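Local atomic coordinates of uncharacterized protein MTH_862 (Methanothermobacter thermautotrophicus, PDB entry 2R47), a protein that is of unknown function, belongs to a protein family conserved in archaea (DUF2124) and assembles from two copies of its chain. Residues A[5-10]-A[19-24]. Numbering follows the deposited sequence.
Sequences KLKEFR and FREAVK
Lys7 and Glu21 reach for each other from a strand and from the last turn of the following helix, and their charged ends close a salt bridge at the surface. The ammonium nitrogen, Lys7 NZ, lies 2.7 Å from Glu21 OE1 and donates a hydrogen bond to it. It comes in on the syn side of that oxygen, 16° out of the carboxylate plane, so the bond lies nearly flat with the group. Glu21 OE2 stays farther off, 4.0 Å from Lys7 NZ, and the grip is one-sided. A water spans the remaining gap on the same side: it donates to Glu21 OE2 at 2.6 Å and accepts a long, weak bond from Lys7 NZ at 3.5 Å. Both chains are stretched out beyond CG and meet at a slant; in Lys7, CG sits between the backbone N and the carbonyl carbon (chi1 57°), and the straight chain from there carries NZ across to the helix. A methionine in place of Lys7 would probably leave the Glu21 carboxylate without its positive mate and the water with one partner fewer. Lys7 also touches Val18 of the helix, while Phe9 stacks on His15 and Phe19 meets Phe45 edge-to-face. Strand 4-10 pairs antiparallel with a strand of the second subunit, and helix 11-22 rests through Phe19 and Ala22 on strands 118-125 and 142-154.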
ATOM      1  N   LYS A   5       2.312  -6.822 -23.929  1.00 27.57           N
ATOM      2  CA  LYS A   5       2.820  -5.613 -23.280  1.00 28.27           C
ATOM      3  C   LYS A   5       2.400  -4.397 -24.052  1.00 28.01           C
ATOM      4  O   LYS A   5       2.657  -4.308 -25.255  1.00 28.00           O
ATOM      5  CB  LYS A   5       4.343  -5.596 -23.174  1.00 29.67           C
ATOM      6  CG  LYS A   5       4.874  -5.950 -21.801  1.00 31.67           C
ATOM      7  CD  LYS A   5       6.314  -6.399 -21.885  1.00 35.12           C
ATOM      8  CE  LYS A   5       6.691  -7.239 -20.654  1.00 37.47           C
ATOM      9  NZ  LYS A   5       8.165  -7.106 -20.358  1.00 38.73           N
ATOM     10  N   LEU A   6       1.772  -3.462 -23.346  1.00 26.71           N
ATOM     11  CA  LEU A   6       1.287  -2.221 -23.918  1.00 26.89           C
ATOM     12  C   LEU A   6       2.312  -1.124 -23.704  1.00 25.98           C
ATOM     13  O   LEU A   6       2.716  -0.453 -24.657  1.00 25.72           O
ATOM     14  CB  LEU A   6      -0.041  -1.805 -23.296  1.00 26.64           C
ATOM     15  CG  LEU A   6      -0.596  -0.432 -23.715  1.00 30.13           C
ATOM     16  CD1 LEU A   6      -1.131  -0.474 -25.158  1.00 30.49           C
ATOM     17  CD2 LEU A   6      -1.687   0.046 -22.731  1.00 28.67           C
ATOM     18  N   LYS A   7       2.723  -0.920 -22.455  1.00 24.37           N
ATOM     19  CA  LYS A   7       3.723   0.100 -22.182  1.00 23.63           C
ATOM     20  C   LYS A   7       4.372  -0.076 -20.835  1.00 23.33           C
ATOM     21  O   LYS A   7       3.900  -0.869 -20.028  1.00 21.87           O
ATOM     22  CB  LYS A   7       3.063   1.452 -22.184  1.00 24.17           C
ATOM     23  CG  LYS A   7       1.942   1.573 -21.201  1.00 25.98           C
ATOM     24  CD  LYS A   7       1.322   2.944 -21.403  1.00 32.09           C
ATOM     25  CE  LYS A   7       0.092   3.125 -20.576  1.00 33.57           C
ATOM     26  NZ  LYS A   7      -0.444   4.495 -20.879  1.00 38.28           N
ATOM     27  N   GLU A   8       5.405   0.717 -20.584  1.00 23.10           N
ATOM     28  CA  GLU A   8       6.142   0.637 -19.312  1.00 25.52           C
ATOM     29  C   GLU A   8       5.874   1.885 -18.494  1.00 22.83           C
ATOM     30  O   GLU A   8       5.524   2.937 -19.043  1.00 22.81           O
ATOM     31  CB  GLU A   8       7.662   0.527 -19.547  1.00 25.18           C
ATOM     32  CG  GLU A   8       8.084  -0.653 -20.390  1.00 31.53           C
ATOM     33  CD  GLU A   8       9.620  -0.784 -20.530  1.00 33.03           C
ATOM     34  OE1 GLU A   8      10.366  -0.075 -19.793  1.00 40.53           O
ATOM     35  OE2 GLU A   8      10.067  -1.606 -21.379  1.00 41.76           O
ATOM     36  N   PHE A   9       6.076   1.796 -17.183  1.00 21.11           N
ATOM     37  CA  PHE A   9       5.937   2.958 -16.337  1.00 18.87           C
ATOM     38  C   PHE A   9       6.990   2.878 -15.248  1.00 19.79           C
ATOM     39  O   PHE A   9       7.551   1.804 -14.993  1.00 17.96           O
ATOM     40  CB  PHE A   9       4.525   3.082 -15.723  1.00 19.10           C
ATOM     41  CG  PHE A   9       4.131   1.921 -14.853  1.00 18.98           C
ATOM     42  CD1 PHE A   9       4.471   1.904 -13.472  1.00 15.77           C
ATOM     43  CD2 PHE A   9       3.463   0.816 -15.413  1.00 17.56           C
ATOM     44  CE1 PHE A   9       4.113   0.794 -12.665  1.00 19.97           C
ATOM     45  CE2 PHE A   9       3.105  -0.308 -14.615  1.00 18.34           C
ATOM     46  CZ  PHE A   9       3.423  -0.309 -13.249  1.00 19.70           C
ATOM     47  N   ARG A  10       7.206   4.001 -14.580  1.00 19.39           N
ATOM     48  CA  ARG A  10       8.198   4.081 -13.518  1.00 20.48           C
ATOM     49  C   ARG A  10       7.700   5.040 -12.448  1.00 19.63           C
ATOM     50  O   ARG A  10       7.177   6.123 -12.745  1.00 18.96           O
ATOM     51  CB  ARG A  10       9.531   4.547 -14.119  1.00 21.62           C
ATOM     52  CG  ARG A  10      10.635   4.665 -13.099  1.00 27.03           C
ATOM     53  CD  ARG A  10      12.002   4.669 -13.774  1.00 32.83           C
ATOM     54  NE  ARG A  10      13.086   4.935 -12.831  1.00 38.58           N
ATOM     55  CZ  ARG A  10      13.453   4.157 -11.802  1.00 42.06           C
ATOM     56  NH1 ARG A  10      12.787   3.032 -11.472  1.00 43.54           N
ATOM     57  NH2 ARG A  10      14.483   4.540 -11.056  1.00 41.01           N
ATOM     58  N   PHE A  19      -3.271   2.980 -13.980  1.00 16.27           N
ATOM     59  CA  PHE A  19      -4.509   2.409 -13.438  1.00 15.71           C
ATOM     60  C   PHE A  19      -5.679   3.355 -13.747  1.00 17.40           C
ATOM     61  O   PHE A  19      -6.738   2.918 -14.270  1.00 17.85           O
ATOM     62  CB  PHE A  19      -4.399   2.133 -11.909  1.00 16.83           C
ATOM     63  CG  PHE A  19      -5.653   1.469 -11.338  1.00 15.87           C
ATOM     64  CD1 PHE A  19      -5.950   0.139 -11.647  1.00 19.86           C
ATOM     65  CD2 PHE A  19      -6.559   2.216 -10.589  1.00 18.04           C
ATOM     66  CE1 PHE A  19      -7.146  -0.464 -11.166  1.00 21.28           C
ATOM     67  CE2 PHE A  19      -7.745   1.628 -10.127  1.00 16.75           C
ATOM     68  CZ  PHE A  19      -7.999   0.291 -10.373  1.00 19.12           C
ATOM     69  N   ARG A  20      -5.510   4.643 -13.459  1.00 16.42           N
ATOM     70  CA  ARG A  20      -6.573   5.604 -13.764  1.00 18.13           C
ATOM     71  C   ARG A  20      -6.998   5.530 -15.220  1.00 17.42           C
ATOM     72  O   ARG A  20      -8.175   5.596 -15.506  1.00 18.06           O
ATOM     73  CB  ARG A  20      -6.104   7.031 -13.508  1.00 18.62           C
ATOM     74  CG  ARG A  20      -5.992   7.344 -12.041  1.00 19.03           C
ATOM     75  CD  ARG A  20      -5.960   8.885 -11.791  1.00 19.76           C
ATOM     76  NE  ARG A  20      -5.310   9.096 -10.500  1.00 22.07           N
ATOM     77  CZ  ARG A  20      -4.012   9.314 -10.326  1.00 25.44           C
ATOM     78  NH1 ARG A  20      -3.198   9.452 -11.371  1.00 23.55           N
ATOM     79  NH2 ARG A  20      -3.526   9.442  -9.077  1.00 24.66           N
ATOM     80  N   GLU A  21      -6.023   5.378 -16.115  1.00 18.47           N
ATOM     81  CA  GLU A  21      -6.278   5.249 -17.551  1.00 18.29           C
ATOM     82  C   GLU A  21      -7.036   3.968 -17.857  1.00 18.39           C
ATOM     83  O   GLU A  21      -8.007   3.995 -18.641  1.00 17.76           O
ATOM     84  CB  GLU A  21      -4.944   5.220 -18.292  1.00 19.39           C
ATOM     85  CG  GLU A  21      -4.250   6.548 -18.316  1.00 18.74           C
ATOM     86  CD  GLU A  21      -2.854   6.456 -18.916  1.00 24.80           C
ATOM     87  OE1 GLU A  21      -2.347   5.344 -19.227  1.00 25.04           O
ATOM     88  OE2 GLU A  21      -2.247   7.527 -19.071  1.00 26.69           O
ATOM     89  N   ALA A  22      -6.592   2.857 -17.255  1.00 17.98           N
ATOM     90  CA  ALA A  22      -7.211   1.546 -17.460  1.00 18.99           C
ATOM     91  C   ALA A  22      -8.704   1.555 -17.059  1.00 18.32           C
ATOM     92  O   ALA A  22      -9.509   0.955 -17.736  1.00 18.64           O
ATOM     93  CB  ALA A  22      -6.426   0.436 -16.721  1.00 19.71           C
ATOM     94  N   VAL A  23      -9.074   2.250 -15.982  1.00 17.29           N
ATOM     95  CA  VAL A  23     -10.471   2.256 -15.505  1.00 18.07           C
ATOM     96  C   VAL A  23     -11.254   3.550 -15.807  1.00 18.49           C
ATOM     97  O   VAL A  23     -12.276   3.834 -15.175  1.00 19.67           O
ATOM     98  CB  VAL A  23     -10.551   1.939 -13.985  1.00 17.46           C
ATOM     99  CG1 VAL A  23      -9.943   0.538 -13.745  1.00 16.41           C
ATOM    100  CG2 VAL A  23      -9.820   3.007 -13.161  1.00 17.52           C
ATOM    101  N   LYS A  24     -10.814   4.295 -16.802  1.00 20.05           N
ATOM    102  CA  LYS A  24     -11.376   5.620 -17.041  1.00 21.72           C
ATOM    103  C   LYS A  24     -12.876   5.630 -17.241  1.00 22.83           C
ATOM    104  O   LYS A  24     -13.527   6.579 -16.846  1.00 23.64           O
ATOM    105  CB  LYS A  24     -10.710   6.282 -18.244  1.00 21.53           C
ATOM    106  CG  LYS A  24     -10.705   5.481 -19.526  1.00 22.89           C
ATOM    107  CD  LYS A  24      -9.799   6.190 -20.587  1.00 23.61           C
ATOM    108  CE  LYS A  24     -10.201   5.857 -22.036  1.00 26.88           C
ATOM    109  NZ  LYS A  24      -9.096   6.169 -23.071  1.00 25.28           N
TER
HETATM  110  O   HOH W   1       0.325   7.226 -18.901  1.00 39.91           O